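Interphotoreceptor retinoid-binding protein (Xenopus laevis, PDB 1J7X) binds retinoids and probably carries them through the interphotoreceptor matrix between photoreceptors and the retinal pigment epithelium. Local coordinates at residues 66-71 and 253-258; 99-104 and 130-135; 139-144 and 201-206. All blocks are in the same frame, centred on the assembly; numbering follows the deposited sequence.

Contact 1. Residues 66-71 and 253-258; sequences KSKTDT and QLSVTV
K66 and S255 form an antiparallel hydrogen-bonded pair at the close of strand 64-67: K66 N donates to S255 O at 2.8 Å, and S255 N returns a bond of the same length to K66 O. One residue on, S67 and L254 make the non-hydrogen-bonded pair, and there the two chains draw to 4.4 Å between CA atoms while their side chains diverge. The L254 side chain nevertheless bends back far enough for CD2 to lie 3.6 Å from K66 O, with its buried end set against F249. K68 N then bonds to Q253 O at 3.0 Å, approaching from 43° above the carbonyl plane, a tilt that accompanies the swing of the chain out of the strand into a short 3-10 segment. The arrangement is thus the end of an antiparallel pairing, where strand 64-67 borders the long strand 254-265 and then turns off. K68 does much of the side-chain work. Its CG stands beside the backbone N (chi1 -71°) and the extended chain beyond runs across the peptide after L254, with CE 3.1 Å from L254 O, until NZ reaches T252 O in a hydrogen bond. An alanine here would lose that bond and is likely to uncover the L254 carbonyl and the CB of S255, which K68 CG meets at 3.9 Å. S255 also faces T71, whose CG2 comes within 3.2 Å of S255 OG, although T71 is poorly ordered. Away from this tight strip the contact opens to solvent: the lysine chain of K66 extends outward, Q253 keeps its amide off residues 66-71, and T69 and D70 are exposed on the turn, which a D70 N to S67 O bond closes.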
# COMPACT_ATOMS: atom_id res chain seq x y z
N LYS A 66 -0.09 21.65 2.99
CA LYS A 66 1.09 21.86 2.18
C LYS A 66 0.78 22.95 1.09
O LYS A 66 -0.39 23.30 0.82
CB LYS A 66 1.44 20.60 1.42
CG LYS A 66 1.90 19.42 2.29
CD LYS A 66 2.31 18.27 1.38
CE LYS A 66 2.79 17.13 2.17
NZ LYS A 66 3.19 16.02 1.24
N SER A 67 1.83 23.41 0.45
CA SER A 67 1.62 24.35 -0.67
C SER A 67 0.92 23.52 -1.75
O SER A 67 1.17 22.35 -1.85
CB SER A 67 2.99 24.88 -1.15
OG SER A 67 2.84 25.41 -2.44
N LYS A 68 -0.01 24.10 -2.52
CA LYS A 68 -0.72 23.41 -3.57
C LYS A 68 0.24 22.86 -4.57
O LYS A 68 -0.04 21.91 -5.23
CB LYS A 68 -1.71 24.34 -4.26
CG LYS A 68 -2.90 24.70 -3.46
CD LYS A 68 -3.90 25.59 -4.25
CE LYS A 68 -5.09 26.04 -3.42
NZ LYS A 68 -6.00 26.95 -4.22
N THR A 69 1.44 23.42 -4.60
CA THR A 69 2.48 22.97 -5.47
C THR A 69 2.91 21.53 -5.21
O THR A 69 3.18 20.80 -6.16
CB THR A 69 3.69 23.90 -5.35
OG1 THR A 69 3.42 25.09 -6.11
CG2 THR A 69 4.86 23.29 -6.03
N ASP A 70 2.98 21.13 -3.94
CA ASP A 70 3.39 19.78 -3.56
C ASP A 70 2.22 18.81 -3.40
O ASP A 70 2.28 17.88 -2.61
CB ASP A 70 4.17 19.84 -2.25
CG ASP A 70 5.35 20.78 -2.31
OD1 ASP A 70 6.20 20.59 -3.20
OD2 ASP A 70 5.53 21.70 -1.48
N THR A 71 1.18 19.00 -4.19
CA THR A 71 -0.01 18.13 -4.13
C THR A 71 0.04 17.03 -5.19
O THR A 71 -0.43 17.22 -6.32
CB THR A 71 -1.25 18.94 -4.43
OG1 THR A 71 -1.07 19.64 -5.69
CG2 THR A 71 -1.47 20.00 -3.36
N GLN A 253 -2.74 29.67 -1.79
CA GLN A 253 -1.75 28.82 -2.44
C GLN A 253 -1.51 27.53 -1.59
O GLN A 253 -0.44 26.93 -1.69
CB GLN A 253 -0.42 29.57 -2.57
CG GLN A 253 -0.43 30.87 -3.50
CD GLN A 253 -0.79 30.59 -4.94
OE1 GLN A 253 -1.94 30.74 -5.34
NE2 GLN A 253 0.21 30.17 -5.73
N LEU A 254 -2.45 27.26 -0.70
CA LEU A 254 -2.36 26.10 0.25
C LEU A 254 -3.38 25.11 0.03
O LEU A 254 -4.43 25.37 -0.49
CB LEU A 254 -2.49 26.55 1.73
CG LEU A 254 -1.31 27.35 2.25
CD1 LEU A 254 -1.62 27.79 3.71
CD2 LEU A 254 -0.07 26.59 2.21
N SER A 255 -3.08 23.88 0.45
CA SER A 255 -4.05 22.82 0.41
C SER A 255 -3.86 21.90 1.59
O SER A 255 -2.80 22.02 2.33
CB SER A 255 -3.92 22.03 -0.86
OG SER A 255 -2.74 21.28 -0.75
N VAL A 256 -4.86 21.07 1.82
CA VAL A 256 -4.72 20.06 2.87
C VAL A 256 -4.97 18.62 2.37
O VAL A 256 -5.93 18.32 1.70
CB VAL A 256 -5.57 20.40 4.14
CG1 VAL A 256 -7.06 20.23 3.82
CG2 VAL A 256 -5.24 19.47 5.32
N THR A 257 -4.05 17.68 2.66
CA THR A 257 -4.25 16.29 2.36
C THR A 257 -4.75 15.64 3.55
O THR A 257 -4.18 15.81 4.66
CB THR A 257 -2.90 15.55 1.98
OG1 THR A 257 -2.31 16.19 0.88
CG2 THR A 257 -3.18 14.10 1.57
N VAL A 258 -5.88 15.01 3.37
CA VAL A 258 -6.60 14.37 4.45
C VAL A 258 -6.85 12.90 4.27
O VAL A 258 -7.39 12.47 3.24
CB VAL A 258 -7.98 15.08 4.67
CG1 VAL A 258 -8.70 14.44 5.80
CG2 VAL A 258 -7.76 16.55 4.91

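Contact 2. Residues 99-104 and 130-135; sequences FKVSIL and VNTVWE
F99 and V101 face one turn of helix 119-137, the nearest CA pairs being F99 with T132 at 7.1 Å and V101 with V133 at 6.4 Å. The helix is not regular here. A wider pi-type turn spans 130-134, closed by E135 N to V130 O, and V133 sits within it with phi/psi of -115°/-67°. The two backbones share no hydrogen bond, and the joint is made by methyl groups and carbonyl oxygens. V101 points toward the helix: its CG2, beside its own backbone N, lies 3.2 Å from T132 O, and the same methyl meets V133 CG2 at 4.0 Å, the two side chains crossing at about a right angle. V133 CG2 also serves F99, touching its CB at 3.8 Å and approaching the ring obliquely. The other branch of V133 points to its own helix, where CG1 lies 3.8 Å above the plane of the W134 ring, over its centre. One valine thus fills two places, a methyl for the strand and a methyl for the indole. T132 divides its branches in a similar way. OG1 stands beside the backbone N (chi1 -58°) and bonds to N96, which leaves CG2 anti to that N and 3.6 Å from F99 O. Helix 119-137 is the connection of a beta-alpha-beta crossover between the adjacent parallel strands 108-112 and 142-146, and strand 100-104 is the outermost, antiparallel neighbour of 108-112. Around the contact, V133 rests on L111 of strand 108-112, V101 on I137 at the far end of the helix, and F99 on I129 and the ring of F113; N131 bonds to Q92, which like N96 belongs to helix 88-98, and W134 stacks on Y164.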
# COMPACT_ATOMS: atom_id res chain seq x y z
N PHE A 99 5.34 -10.86 -15.88
CA PHE A 99 5.89 -11.66 -14.73
C PHE A 99 7.15 -12.36 -15.10
O PHE A 99 7.11 -13.20 -16.00
CB PHE A 99 4.90 -12.67 -14.24
CG PHE A 99 3.56 -12.12 -13.86
CD1 PHE A 99 3.34 -11.64 -12.55
CD2 PHE A 99 2.53 -11.98 -14.73
CE1 PHE A 99 2.17 -11.13 -12.25
CE2 PHE A 99 1.34 -11.51 -14.41
CZ PHE A 99 1.12 -11.11 -13.11
N LYS A 100 8.27 -12.07 -14.44
CA LYS A 100 9.56 -12.74 -14.63
C LYS A 100 9.72 -13.77 -13.54
O LYS A 100 9.72 -13.43 -12.33
CB LYS A 100 10.67 -11.72 -14.57
CG LYS A 100 12.10 -12.30 -14.52
CD LYS A 100 13.14 -11.17 -14.30
CE LYS A 100 14.55 -11.61 -14.52
NZ LYS A 100 15.01 -12.65 -13.60
N VAL A 101 9.83 -15.03 -13.95
CA VAL A 101 9.95 -16.10 -13.03
C VAL A 101 11.24 -16.90 -13.31
O VAL A 101 11.41 -17.30 -14.52
CB VAL A 101 8.78 -17.04 -13.15
CG1 VAL A 101 8.83 -18.15 -12.15
CG2 VAL A 101 7.49 -16.24 -13.02
N SER A 102 12.04 -17.13 -12.26
CA SER A 102 13.33 -17.90 -12.36
C SER A 102 13.35 -18.90 -11.26
O SER A 102 12.77 -18.71 -10.16
CB SER A 102 14.60 -16.98 -12.19
OG SER A 102 14.56 -15.84 -13.03
N ILE A 103 14.09 -19.99 -11.48
CA ILE A 103 14.29 -20.91 -10.42
C ILE A 103 15.78 -20.72 -10.12
O ILE A 103 16.65 -21.13 -10.93
CB ILE A 103 14.00 -22.34 -10.81
CG1 ILE A 103 12.56 -22.54 -11.31
CG2 ILE A 103 14.35 -23.26 -9.64
CD1 ILE A 103 11.57 -22.17 -10.23
N LEU A 104 16.09 -20.08 -8.99
CA LEU A 104 17.47 -19.82 -8.62
C LEU A 104 18.10 -21.08 -8.06
O LEU A 104 17.40 -21.91 -7.51
CB LEU A 104 17.53 -18.72 -7.53
CG LEU A 104 16.86 -17.41 -8.01
CD1 LEU A 104 16.85 -16.38 -6.84
CD2 LEU A 104 17.40 -16.82 -9.33
N VAL A 130 -1.35 -18.86 -14.64
CA VAL A 130 -1.12 -20.22 -14.18
C VAL A 130 0.16 -20.84 -14.75
O VAL A 130 0.93 -21.54 -14.03
CB VAL A 130 -2.30 -21.15 -14.53
CG1 VAL A 130 -1.94 -22.59 -14.27
CG2 VAL A 130 -3.57 -20.76 -13.76
N ASN A 131 0.35 -20.65 -16.06
CA ASN A 131 1.48 -21.22 -16.76
C ASN A 131 2.77 -20.45 -16.45
O ASN A 131 3.82 -21.02 -16.31
CB ASN A 131 1.24 -21.12 -18.29
CG ASN A 131 0.10 -21.99 -18.73
OD1 ASN A 131 -0.07 -23.08 -18.19
ND2 ASN A 131 -0.69 -21.52 -19.73
N THR A 132 2.70 -19.11 -16.35
CA THR A 132 3.93 -18.33 -16.14
C THR A 132 4.42 -18.36 -14.68
O THR A 132 5.63 -18.43 -14.41
CB THR A 132 3.66 -16.96 -16.59
OG1 THR A 132 3.27 -16.99 -17.97
CG2 THR A 132 4.89 -15.98 -16.55
N VAL A 133 3.52 -18.36 -13.77
CA VAL A 133 3.91 -18.17 -12.36
C VAL A 133 3.62 -19.37 -11.51
O VAL A 133 4.52 -20.01 -11.09
CB VAL A 133 3.22 -16.96 -11.76
CG1 VAL A 133 3.62 -16.79 -10.26
CG2 VAL A 133 3.54 -15.77 -12.53
N TRP A 134 2.35 -19.70 -11.28
CA TRP A 134 1.95 -20.65 -10.31
C TRP A 134 2.50 -22.07 -10.50
O TRP A 134 2.95 -22.68 -9.57
CB TRP A 134 0.42 -20.62 -10.11
CG TRP A 134 -0.05 -19.18 -9.83
CD1 TRP A 134 -0.90 -18.47 -10.56
CD2 TRP A 134 0.40 -18.32 -8.78
NE1 TRP A 134 -1.03 -17.20 -10.04
CE2 TRP A 134 -0.26 -17.11 -8.92
CE3 TRP A 134 1.32 -18.47 -7.72
CZ2 TRP A 134 0.02 -16.03 -8.09
CZ3 TRP A 134 1.51 -17.44 -6.82
CH2 TRP A 134 0.87 -16.23 -7.06
N GLU A 135 2.47 -22.53 -11.74
CA GLU A 135 3.00 -23.89 -12.02
C GLU A 135 4.49 -23.94 -11.91
O GLU A 135 4.97 -24.77 -11.16
CB GLU A 135 2.52 -24.38 -13.38
CG GLU A 135 3.26 -25.77 -13.71
CD GLU A 135 3.04 -26.91 -12.72
OE1 GLU A 135 2.00 -26.99 -12.06
OE2 GLU A 135 3.98 -27.82 -12.62

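Contact 3. Residues 139-144 and 201-206; sequences ITENLI and SKKGVY
K203 reaches across to residues 139-144 just before the strands pair. Its extended chain passes CB 3.3 Å from E141 O and ends with NZ 2.9 Å from T140 O, nearly along the C=O axis (165° at the oxygen). The E141 side chain, bent at its second torsion, crosses the lysine obliquely, its OE1 4.1 Å from K203 CE; the charged atoms are not in contact. G204 comes next, set against N142: OD1 of N142 stands 3.2 Å from G204 CA, where any CB would collide with it. G204 O accepts from L143 N at 2.7 Å. V205 sends its side chain to the same face as L143, and its CA lies 3.3 Å from L143 O, the oxygen that also takes the Y206 N bond at 2.8 Å. Y206 closes the walk on the face of N142 and I144. Its ring meets N142 OD1 in plane at the edge, CE1 being 3.8 Å away, while I144 CD1 approaches obliquely, and I294 and I295 of helix 287-296 pack on this face. Segments 142-144 and 204-206 run parallel, at 11° to each other, as inner strands of the mixed sheet, consistent with the ClpP/crotonase clan of peptidase family S41. Backbone bonds set this register; K203 adds a side-chain-to-backbone bond just before both strands begin, its charge probably polarising the T140 carbonyl and partly offset by E141.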
# COMPACT_ATOMS: atom_id res chain seq x y z
N ILE A 139 7.65 -26.37 -7.71
CA ILE A 139 8.78 -27.23 -7.36
C ILE A 139 9.64 -26.60 -6.21
O ILE A 139 10.28 -27.31 -5.46
CB ILE A 139 9.65 -27.45 -8.57
CG1 ILE A 139 10.80 -28.42 -8.26
CG2 ILE A 139 10.22 -26.18 -9.18
CD1 ILE A 139 10.39 -29.84 -8.01
N THR A 140 9.65 -25.28 -6.08
CA THR A 140 10.52 -24.62 -5.07
C THR A 140 10.12 -24.77 -3.61
O THR A 140 8.95 -25.02 -3.26
CB THR A 140 10.66 -23.15 -5.42
OG1 THR A 140 9.42 -22.46 -5.24
CG2 THR A 140 11.08 -22.97 -6.88
N GLU A 141 11.07 -24.56 -2.67
CA GLU A 141 10.77 -24.73 -1.30
C GLU A 141 10.69 -23.32 -0.64
O GLU A 141 10.17 -23.17 0.43
CB GLU A 141 11.86 -25.54 -0.63
CG GLU A 141 11.75 -27.04 -0.94
CD GLU A 141 10.37 -27.57 -0.64
OE1 GLU A 141 9.73 -27.10 0.31
OE2 GLU A 141 9.86 -28.47 -1.36
N ASN A 142 11.21 -22.34 -1.33
CA ASN A 142 11.15 -20.95 -0.83
C ASN A 142 10.93 -20.03 -2.05
O ASN A 142 11.23 -20.40 -3.21
CB ASN A 142 12.47 -20.57 -0.19
CG ASN A 142 12.66 -21.22 1.13
OD1 ASN A 142 11.97 -20.89 2.10
ND2 ASN A 142 13.58 -22.18 1.18
N LEU A 143 10.31 -18.88 -1.82
CA LEU A 143 9.99 -17.95 -2.91
C LEU A 143 10.38 -16.54 -2.54
O LEU A 143 10.11 -16.07 -1.46
CB LEU A 143 8.50 -17.98 -3.20
CG LEU A 143 8.01 -16.97 -4.23
CD1 LEU A 143 8.56 -17.37 -5.61
CD2 LEU A 143 6.50 -16.87 -4.39
N ILE A 144 11.02 -15.88 -3.46
CA ILE A 144 11.42 -14.48 -3.33
C ILE A 144 10.55 -13.69 -4.23
O ILE A 144 10.63 -13.90 -5.43
CB ILE A 144 12.89 -14.24 -3.70
CG1 ILE A 144 13.80 -14.87 -2.62
CG2 ILE A 144 13.19 -12.80 -3.74
CD1 ILE A 144 13.50 -16.28 -2.29
N SER A 201 0.66 -21.98 2.36
CA SER A 201 1.05 -21.19 3.55
C SER A 201 2.25 -21.64 4.32
O SER A 201 2.67 -20.91 5.31
CB SER A 201 -0.11 -21.13 4.54
OG SER A 201 -0.36 -22.45 5.07
N LYS A 202 2.90 -22.69 3.81
CA LYS A 202 4.05 -23.30 4.49
C LYS A 202 5.42 -22.87 4.00
O LYS A 202 6.30 -22.57 4.77
CB LYS A 202 3.94 -24.83 4.43
CG LYS A 202 2.61 -25.40 4.89
CD LYS A 202 2.29 -25.14 6.38
CE LYS A 202 3.32 -25.86 7.25
NZ LYS A 202 3.45 -27.32 6.90
N LYS A 203 5.66 -22.84 2.72
CA LYS A 203 6.94 -22.52 2.20
C LYS A 203 7.38 -21.06 2.51
O LYS A 203 6.59 -20.17 2.59
CB LYS A 203 6.92 -22.68 0.69
CG LYS A 203 6.77 -24.17 0.23
CD LYS A 203 6.52 -24.31 -1.28
CE LYS A 203 6.39 -25.87 -1.72
NZ LYS A 203 6.21 -25.99 -3.12
N GLY A 204 8.64 -20.89 2.63
CA GLY A 204 9.19 -19.58 2.93
C GLY A 204 8.96 -18.57 1.81
O GLY A 204 9.11 -18.86 0.65
N VAL A 205 8.58 -17.37 2.19
CA VAL A 205 8.33 -16.31 1.29
C VAL A 205 9.07 -15.03 1.76
O VAL A 205 8.98 -14.64 2.95
CB VAL A 205 6.85 -16.00 1.12
CG1 VAL A 205 6.68 -14.87 0.07
CG2 VAL A 205 6.05 -17.24 0.66
N TYR A 206 9.82 -14.47 0.87
CA TYR A 206 10.62 -13.28 1.07
C TYR A 206 10.30 -12.18 0.06
O TYR A 206 10.38 -12.42 -1.13
CB TYR A 206 12.07 -13.66 1.02
CG TYR A 206 12.39 -14.74 2.01
CD1 TYR A 206 12.18 -16.08 1.70
CD2 TYR A 206 12.81 -14.43 3.32
CE1 TYR A 206 12.40 -17.11 2.62
CE2 TYR A 206 13.09 -15.40 4.20
CZ TYR A 206 12.84 -16.76 3.88
OH TYR A 206 13.06 -17.71 4.87

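Overall arrangement
Contacts 2 and 3 belong to one neighbourhood, their centres 13 Å apart, and touch where I103 CD1 packs on T140 CG2 at 3.5 Å. Helix 119-137 leads through a short loop into strand 142-146, so contact 2 sets the helix against the outermost strand of the mixed sheet and contact 3 continues into its interior. Contact 1 lies on the opposite side of the chain's centre, with its own centre about 43 Å from that of either other contact and its nearest atoms about 29 Å away. It belongs to a separate antiparallel sheet, and because it pairs residues 66-71 with 253-258, both other contacts are nested within the loop of chain that it closes.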